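Local coordinates for protein salicylate carboxymethyltransferase (Clarkia breweri, PDB 1M6E) that methylates the free carboxylate of salicylic acid with S-adenosyl-L-methionine, giving the volatile ester methyl salicylate and S-adenosyl-L-homocysteine, at residues L7-G11 with A310-L315; Q25-I29 with P64-A69. All coordinates share one frame; numbering follows the deposited sequence.

In the fold
From the N terminus, the chain leaves the short helix 4-7 and runs as a loop along helix 303-320; contact 1 (7-11 with 310-315) therefore closes a very long loop of 298 residues. Within that loop lies contact 2 (25-29 with 64-69), which brings helix 23-31 against the loop after strand 52-58 and closes only 34 residues. The two do not cross. Their centres are about 18 Å apart, yet both touch the same S-adenosyl-L-homocysteine, contact 1 along its adenosine half and sulfur and contact 2 at its carboxylate. Together they join the N-terminal segments to the Rossmann-like methyltransferase core and to helix 303-320.

Contact 1. Residues L7-G11 with A310-L315; sequences LHMKG and AVAEPL. With SAH (S-adenosyl-L-homocysteine), chain C; SAL (2-hydroxybenzoic acid), chain D.
The carbonyl O of Ala310 takes the N-H of Gly11 at 2.9 Å, a fairly straight bond (161° at the hydrogen) that arrives in the carbonyl plane on a lone pair. The CA of Lys10 lies beside the same oxygen, 3.2 Å away, as a CA-H...O contact. In this SABATH-family methyltransferase the bond pins the loop after helix 4-7 along helix 303-320; the loop lines the S-adenosyl-L-homocysteine pocket through His8, Met9 and Lys10, and Lys10 and Val311 line the salicylate pocket. The helix is kinked at Pro314, whose ring faces the loop: its CG sits 3.5 Å from the carbonyl O of Met9, while the Met9 SD comes within 4.2 Å of Pro314 CB. Farther along, Leu315 CD2 touches both His8 CB and Leu7 CD2; the two leucine side chains cross at about a right angle.

The His8 ring turns from this apolar patch to the adenine. With chi1 at 89°, CG stands between backbone N and carbonyl carbon, and NE2 reaches SAH C8 at 3.2 Å, SAH N7 lying at the ring's edge and in its plane. Trp151, a substrate-binding residue, packs edge-to-face with the same ring. The Lys10 chain, bent at three torsions, curls back between ribose and helix: CG meets SAH O3', CE lies 3.6 Å from SAH SD, and NZ lies 3.5 Å from the backbone O of Val311. Val311 itself points away from the loop and borders the other ligand, its CG1 resting 3.6 Å from the carboxylate carbon C1' of salicylate.

Contact 2. Residues Q25-I29 with P64-A69; sequences QRQVI and PNALFA. With SAH (S-adenosyl-L-homocysteine), chain C.
Arg26 leaves helix 23-31 with CG anti to its backbone nitrogen (chi1 -174°) and runs extended to NE, crossing the loop that follows strand 52-58 in this Rossmann-type methyltransferase. Its CB lies 3.3 Å from Asn65 ND2, and CG and CD pass the same amide nitrogen. NE comes near Pro64 CB, which sits at the edge of the guanidinium. At the tip, CZ stands over one face of the Phe68 ring, 3.6 Å from its centroid and 20° off the normal, a cation-pi contact; the two planes are tilted by 33° and CZ is displaced toward the rim of the ring. Phe68 CG is likewise anti to its backbone nitrogen, which swings the ring across to helix 23-31.

One turn along that helix, Ile29 points at the loop. Its CG2 touches Phe68 CD2 at 3.7 Å, oblique to the ring, and Ala69 CB, while its other branch reaches the cofactor product, where CD1 meets SAH O. Ile29 also touches Ser146 and Ala69 touches His144, both on strand 143-146.

The carboxylate of S-adenosyl-L-homocysteine lies between the two segments. Gln25, which also binds salicylate, borders SAH OXT with its CB and CG from the helix side. Asn65 approaches from the loop; Asn65 OD1 accepts a hydrogen bond from Ser22 OG, and its CB rests 3.6 Å from SAH OXT.

Contact 1. Residues L7-G11 with A310-L315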
loop_
_atom_site.group_PDB
_atom_site.type_symbol
_atom_site.label_atom_id
_atom_site.label_comp_id
_atom_site.label_asym_id
_atom_site.label_seq_id
_atom_site.Cartn_x
_atom_site.Cartn_y
_atom_site.Cartn_z
ATOM N N LEU A 7 -2.194 -3.876 -16.597
ATOM C CA LEU A 7 -1.178 -4.791 -17.103
ATOM C C LEU A 7 0.281 -4.678 -16.643
ATOM O O LEU A 7 0.864 -5.667 -16.190
ATOM C CB LEU A 7 -1.213 -4.781 -18.622
ATOM C CG LEU A 7 -0.518 -5.946 -19.336
ATOM C CD1 LEU A 7 -0.927 -5.916 -20.798
ATOM C CD2 LEU A 7 1.010 -5.869 -19.208
ATOM N N HIS A 8 0.904 -3.513 -16.745
ATOM C CA HIS A 8 2.290 -3.519 -16.337
ATOM C C HIS A 8 2.728 -3.002 -14.988
ATOM O O HIS A 8 2.166 -2.058 -14.397
ATOM C CB HIS A 8 3.175 -2.886 -17.408
ATOM C CG HIS A 8 3.350 -1.407 -17.272
ATOM N ND1 HIS A 8 4.381 -0.730 -17.891
ATOM C CD2 HIS A 8 2.633 -0.476 -16.602
ATOM C CE1 HIS A 8 4.294 0.556 -17.601
ATOM N NE2 HIS A 8 3.243 0.736 -16.821
ATOM N N MET A 9 3.779 -3.676 -14.544
ATOM C CA MET A 9 4.478 -3.449 -13.298
ATOM C C MET A 9 5.806 -4.158 -13.574
ATOM O O MET A 9 5.991 -4.703 -14.654
ATOM C CB MET A 9 3.756 -4.125 -12.129
ATOM C CG MET A 9 3.889 -5.655 -12.083
ATOM S SD MET A 9 2.613 -6.518 -12.994
ATOM C CE MET A 9 2.922 -8.238 -12.468
ATOM N N LYS A 10 6.713 -4.162 -12.602
ATOM C CA LYS A 10 8.024 -4.789 -12.753
ATOM C C LYS A 10 7.932 -6.062 -11.967
ATOM O O LYS A 10 7.040 -6.165 -11.138
ATOM C CB LYS A 10 9.095 -3.889 -12.148
ATOM C CG LYS A 10 9.052 -2.448 -12.626
ATOM C CD LYS A 10 9.888 -2.254 -13.833
ATOM C CE LYS A 10 9.220 -1.316 -14.759
ATOM N NZ LYS A 10 8.020 -2.069 -15.120
ATOM N N GLY A 11 8.812 -7.036 -12.236
ATOM C CA GLY A 11 8.777 -8.308 -11.519
ATOM C C GLY A 11 8.833 -8.050 -10.021
ATOM O O GLY A 11 9.662 -7.246 -9.582
ATOM N N ALA A 310 12.987 -8.178 -15.799
ATOM C CA ALA A 310 12.218 -7.744 -14.662
ATOM C C ALA A 310 11.397 -6.528 -15.095
ATOM O O ALA A 310 10.395 -6.183 -14.482
ATOM C CB ALA A 310 13.128 -7.360 -13.582
ATOM N N VAL A 311 11.803 -5.900 -16.182
ATOM C CA VAL A 311 11.126 -4.707 -16.677
ATOM C C VAL A 311 9.993 -5.008 -17.673
ATOM O O VAL A 311 8.991 -4.289 -17.712
ATOM C CB VAL A 311 12.187 -3.749 -17.347
ATOM C CG1 VAL A 311 11.523 -2.629 -18.099
ATOM C CG2 VAL A 311 13.131 -3.201 -16.289
ATOM N N ALA A 312 10.133 -6.082 -18.451
ATOM C CA ALA A 312 9.136 -6.390 -19.475
ATOM C C ALA A 312 8.518 -7.767 -19.421
ATOM O O ALA A 312 7.584 -8.053 -20.148
ATOM C CB ALA A 312 9.753 -6.165 -20.871
ATOM N N GLU A 313 9.028 -8.643 -18.580
ATOM C CA GLU A 313 8.454 -9.979 -18.528
ATOM C C GLU A 313 6.929 -9.948 -18.442
ATOM O O GLU A 313 6.274 -10.797 -19.044
ATOM C CB GLU A 313 9.012 -10.773 -17.349
ATOM C CG GLU A 313 8.806 -12.269 -17.460
ATOM C CD GLU A 313 8.349 -12.895 -16.151
ATOM O OE1 GLU A 313 8.326 -14.138 -16.066
ATOM O OE2 GLU A 313 7.999 -12.153 -15.203
ATOM N N PRO A 314 6.344 -8.984 -17.684
ATOM C CA PRO A 314 4.885 -8.907 -17.566
ATOM C C PRO A 314 4.149 -8.456 -18.845
ATOM O O PRO A 314 3.093 -8.983 -19.180
ATOM C CB PRO A 314 4.690 -7.939 -16.402
ATOM C CG PRO A 314 5.885 -8.107 -15.607
ATOM C CD PRO A 314 6.960 -8.142 -16.644
ATOM N N LEU A 315 4.696 -7.473 -19.545
ATOM C CA LEU A 315 4.087 -6.995 -20.785
ATOM C C LEU A 315 4.018 -8.159 -21.763
ATOM O O LEU A 315 3.018 -8.355 -22.453
ATOM C CB LEU A 315 4.938 -5.888 -21.401
ATOM C CG LEU A 315 5.037 -4.589 -20.617
ATOM C CD1 LEU A 315 6.148 -3.756 -21.183
ATOM C CD2 LEU A 315 3.714 -3.842 -20.695
HETATM N N SAH C . 11.748 4.722 -9.811
HETATM C CA SAH C . 12.569 3.425 -9.770
HETATM C CB SAH C . 12.095 2.351 -10.769
HETATM C CG SAH C . 10.916 2.682 -11.583
HETATM S SD SAH C . 10.334 1.464 -12.814
HETATM C C SAH C . 14.045 3.612 -10.119
HETATM O O SAH C . 14.485 4.760 -10.425
HETATM O OXT SAH C . 14.737 2.511 -10.064
HETATM C "C5'" SAH C . 8.925 2.394 -13.317
HETATM C "C4'" SAH C . 7.572 2.206 -12.497
HETATM O "O4'" SAH C . 6.700 3.154 -13.193
HETATM C "C3'" SAH C . 6.863 0.826 -12.768
HETATM O "O3'" SAH C . 6.764 -0.004 -11.473
HETATM C "C2'" SAH C . 5.509 1.165 -13.205
HETATM O "O2'" SAH C . 4.406 0.435 -12.783
HETATM C "C1'" SAH C . 5.493 2.754 -12.983
HETATM N N9 SAH C . 4.522 3.387 -13.848
HETATM C C8 SAH C . 4.324 3.293 -15.208
HETATM N N7 SAH C . 3.319 3.993 -15.647
HETATM C C5 SAH C . 2.835 4.580 -14.501
HETATM C C6 SAH C . 1.751 5.455 -14.262
HETATM N N6 SAH C . 0.971 5.856 -15.265
HETATM N N1 SAH C . 1.485 5.908 -12.976
HETATM C C2 SAH C . 2.298 5.479 -11.956
HETATM N N3 SAH C . 3.359 4.634 -12.081
HETATM C C4 SAH C . 3.572 4.220 -13.386
HETATM C "C1'" SAL D . 12.349 0.809 -17.382
HETATM O "O1'" SAL D . 12.893 0.796 -16.266
HETATM O "O2'" SAL D . 11.015 0.990 -17.411
HETATM C C1 SAL D . 13.206 0.616 -18.619
HETATM C C2 SAL D . 12.682 0.599 -19.992
HETATM C C3 SAL D . 13.589 0.412 -21.060
HETATM C C4 SAL D . 14.984 0.233 -20.886
HETATM C C5 SAL D . 15.541 0.239 -19.596
HETATM C C6 SAL D . 14.610 0.439 -18.408
HETATM O O2 SAL D . 11.368 0.755 -20.338
#

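Contact 2. Residues Q25-I29 with P64-A69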
loop_
_atom_site.group_PDB
_atom_site.type_symbol
_atom_site.label_atom_id
_atom_site.label_comp_id
_atom_site.label_asym_id
_atom_site.label_seq_id
_atom_site.Cartn_x
_atom_site.Cartn_y
_atom_site.Cartn_z
ATOM N N GLN A 25 19.164 1.711 -12.718
ATOM C CA GLN A 25 18.270 2.820 -12.393
ATOM C C GLN A 25 18.721 3.386 -11.046
ATOM O O GLN A 25 18.436 4.542 -10.700
ATOM C CB GLN A 25 16.805 2.363 -12.342
ATOM C CG GLN A 25 16.636 0.869 -12.241
ATOM C CD GLN A 25 16.533 0.220 -13.589
ATOM O OE1 GLN A 25 17.190 -0.786 -13.861
ATOM N NE2 GLN A 25 15.686 0.784 -14.449
ATOM N N ARG A 26 19.460 2.568 -10.302
ATOM C CA ARG A 26 19.956 2.989 -9.004
ATOM C C ARG A 26 21.092 3.967 -9.110
ATOM O O ARG A 26 21.221 4.824 -8.264
ATOM C CB ARG A 26 20.423 1.802 -8.185
ATOM C CG ARG A 26 20.804 2.200 -6.778
ATOM C CD ARG A 26 20.610 1.015 -5.877
ATOM N NE ARG A 26 20.386 1.391 -4.491
ATOM C CZ ARG A 26 21.301 1.953 -3.716
ATOM N NH1 ARG A 26 22.520 2.215 -4.191
ATOM N NH2 ARG A 26 20.998 2.225 -2.454
ATOM N N GLN A 27 21.910 3.821 -10.149
ATOM C CA GLN A 27 23.074 4.676 -10.382
ATOM C C GLN A 27 22.646 6.002 -10.945
ATOM O O GLN A 27 23.278 7.031 -10.681
ATOM C CB GLN A 27 24.040 4.001 -11.350
ATOM C CG GLN A 27 25.465 3.976 -10.861
ATOM C CD GLN A 27 26.180 2.734 -11.337
ATOM O OE1 GLN A 27 25.638 1.619 -11.249
ATOM N NE2 GLN A 27 27.403 2.907 -11.840
ATOM N N VAL A 28 21.575 5.964 -11.731
ATOM C CA VAL A 28 21.018 7.162 -12.322
ATOM C C VAL A 28 20.480 8.027 -11.193
ATOM O O VAL A 28 20.585 9.245 -11.233
ATOM C CB VAL A 28 19.853 6.831 -13.254
ATOM C CG1 VAL A 28 19.201 8.103 -13.741
ATOM C CG2 VAL A 28 20.342 5.988 -14.407
ATOM N N ILE A 29 19.895 7.404 -10.180
ATOM C CA ILE A 29 19.359 8.186 -9.074
ATOM C C ILE A 29 20.501 8.780 -8.263
ATOM O O ILE A 29 20.349 9.842 -7.627
ATOM C CB ILE A 29 18.464 7.326 -8.135
ATOM C CG1 ILE A 29 17.239 6.818 -8.920
ATOM C CG2 ILE A 29 18.065 8.155 -6.894
ATOM C CD1 ILE A 29 16.403 5.736 -8.246
ATOM N N PRO A 64 14.728 -1.699 -3.139
ATOM C CA PRO A 64 15.388 -0.403 -2.966
ATOM C C PRO A 64 14.916 0.531 -4.058
ATOM O O PRO A 64 14.128 0.120 -4.909
ATOM C CB PRO A 64 16.856 -0.760 -3.084
ATOM C CG PRO A 64 16.875 -2.214 -2.632
ATOM C CD PRO A 64 15.710 -2.765 -3.340
ATOM N N ASN A 65 15.399 1.766 -4.046
ATOM C CA ASN A 65 15.035 2.797 -5.036
ATOM C C ASN A 65 13.697 3.420 -4.681
ATOM O O ASN A 65 13.540 4.638 -4.735
ATOM C CB ASN A 65 14.972 2.258 -6.476
ATOM C CG ASN A 65 16.148 1.353 -6.825
ATOM O OD1 ASN A 65 15.989 0.131 -6.915
ATOM N ND2 ASN A 65 17.324 1.936 -7.016
ATOM N N ALA A 66 12.731 2.592 -4.308
ATOM C CA ALA A 66 11.432 3.120 -3.929
ATOM C C ALA A 66 11.702 4.207 -2.890
ATOM O O ALA A 66 11.284 5.352 -3.055
ATOM C CB ALA A 66 10.566 2.016 -3.342
ATOM N N LEU A 67 12.441 3.844 -1.844
ATOM C CA LEU A 67 12.788 4.771 -0.773
ATOM C C LEU A 67 14.174 5.413 -0.930
ATOM O O LEU A 67 14.482 6.404 -0.272
ATOM C CB LEU A 67 12.702 4.054 0.576
ATOM C CG LEU A 67 11.287 3.787 1.082
ATOM C CD1 LEU A 67 11.325 3.115 2.443
ATOM C CD2 LEU A 67 10.559 5.091 1.171
ATOM N N PHE A 68 14.994 4.871 -1.818
ATOM C CA PHE A 68 16.335 5.387 -2.025
ATOM C C PHE A 68 16.422 6.897 -2.162
ATOM O O PHE A 68 17.184 7.542 -1.450
ATOM C CB PHE A 68 16.972 4.726 -3.245
ATOM C CG PHE A 68 18.454 4.987 -3.382
ATOM C CD1 PHE A 68 19.312 4.819 -2.305
ATOM C CD2 PHE A 68 18.993 5.395 -4.599
ATOM C CE1 PHE A 68 20.684 5.059 -2.440
ATOM C CE2 PHE A 68 20.366 5.633 -4.735
ATOM C CZ PHE A 68 21.207 5.464 -3.649
ATOM N N ALA A 69 15.654 7.489 -3.059
ATOM C CA ALA A 69 15.771 8.930 -3.198
ATOM C C ALA A 69 15.036 9.738 -2.138
ATOM O O ALA A 69 15.505 10.794 -1.703
ATOM C CB ALA A 69 15.321 9.333 -4.536
HETATM N N SAH C . 11.748 4.722 -9.811
HETATM C CA SAH C . 12.569 3.425 -9.770
HETATM C CB SAH C . 12.095 2.351 -10.769
HETATM C CG SAH C . 10.916 2.682 -11.583
HETATM S SD SAH C . 10.334 1.464 -12.814
HETATM C C SAH C . 14.045 3.612 -10.119
HETATM O O SAH C . 14.485 4.760 -10.425
HETATM O OXT SAH C . 14.737 2.511 -10.064
HETATM C "C5'" SAH C . 8.925 2.394 -13.317
HETATM C "C4'" SAH C . 7.572 2.206 -12.497
HETATM O "O4'" SAH C . 6.700 3.154 -13.193
HETATM C "C3'" SAH C . 6.863 0.826 -12.768
HETATM O "O3'" SAH C . 6.764 -0.004 -11.473
HETATM C "C2'" SAH C . 5.509 1.165 -13.205
HETATM O "O2'" SAH C . 4.406 0.435 -12.783
HETATM C "C1'" SAH C . 5.493 2.754 -12.983
HETATM N N9 SAH C . 4.522 3.387 -13.848
HETATM C C8 SAH C . 4.324 3.293 -15.208
HETATM N N7 SAH C . 3.319 3.993 -15.647
HETATM C C5 SAH C . 2.835 4.580 -14.501
HETATM C C6 SAH C . 1.751 5.455 -14.262
HETATM N N6 SAH C . 0.971 5.856 -15.265
HETATM N N1 SAH C . 1.485 5.908 -12.976
HETATM C C2 SAH C . 2.298 5.479 -11.956
HETATM N N3 SAH C . 3.359 4.634 -12.081
HETATM C C4 SAH C . 3.572 4.220 -13.386
#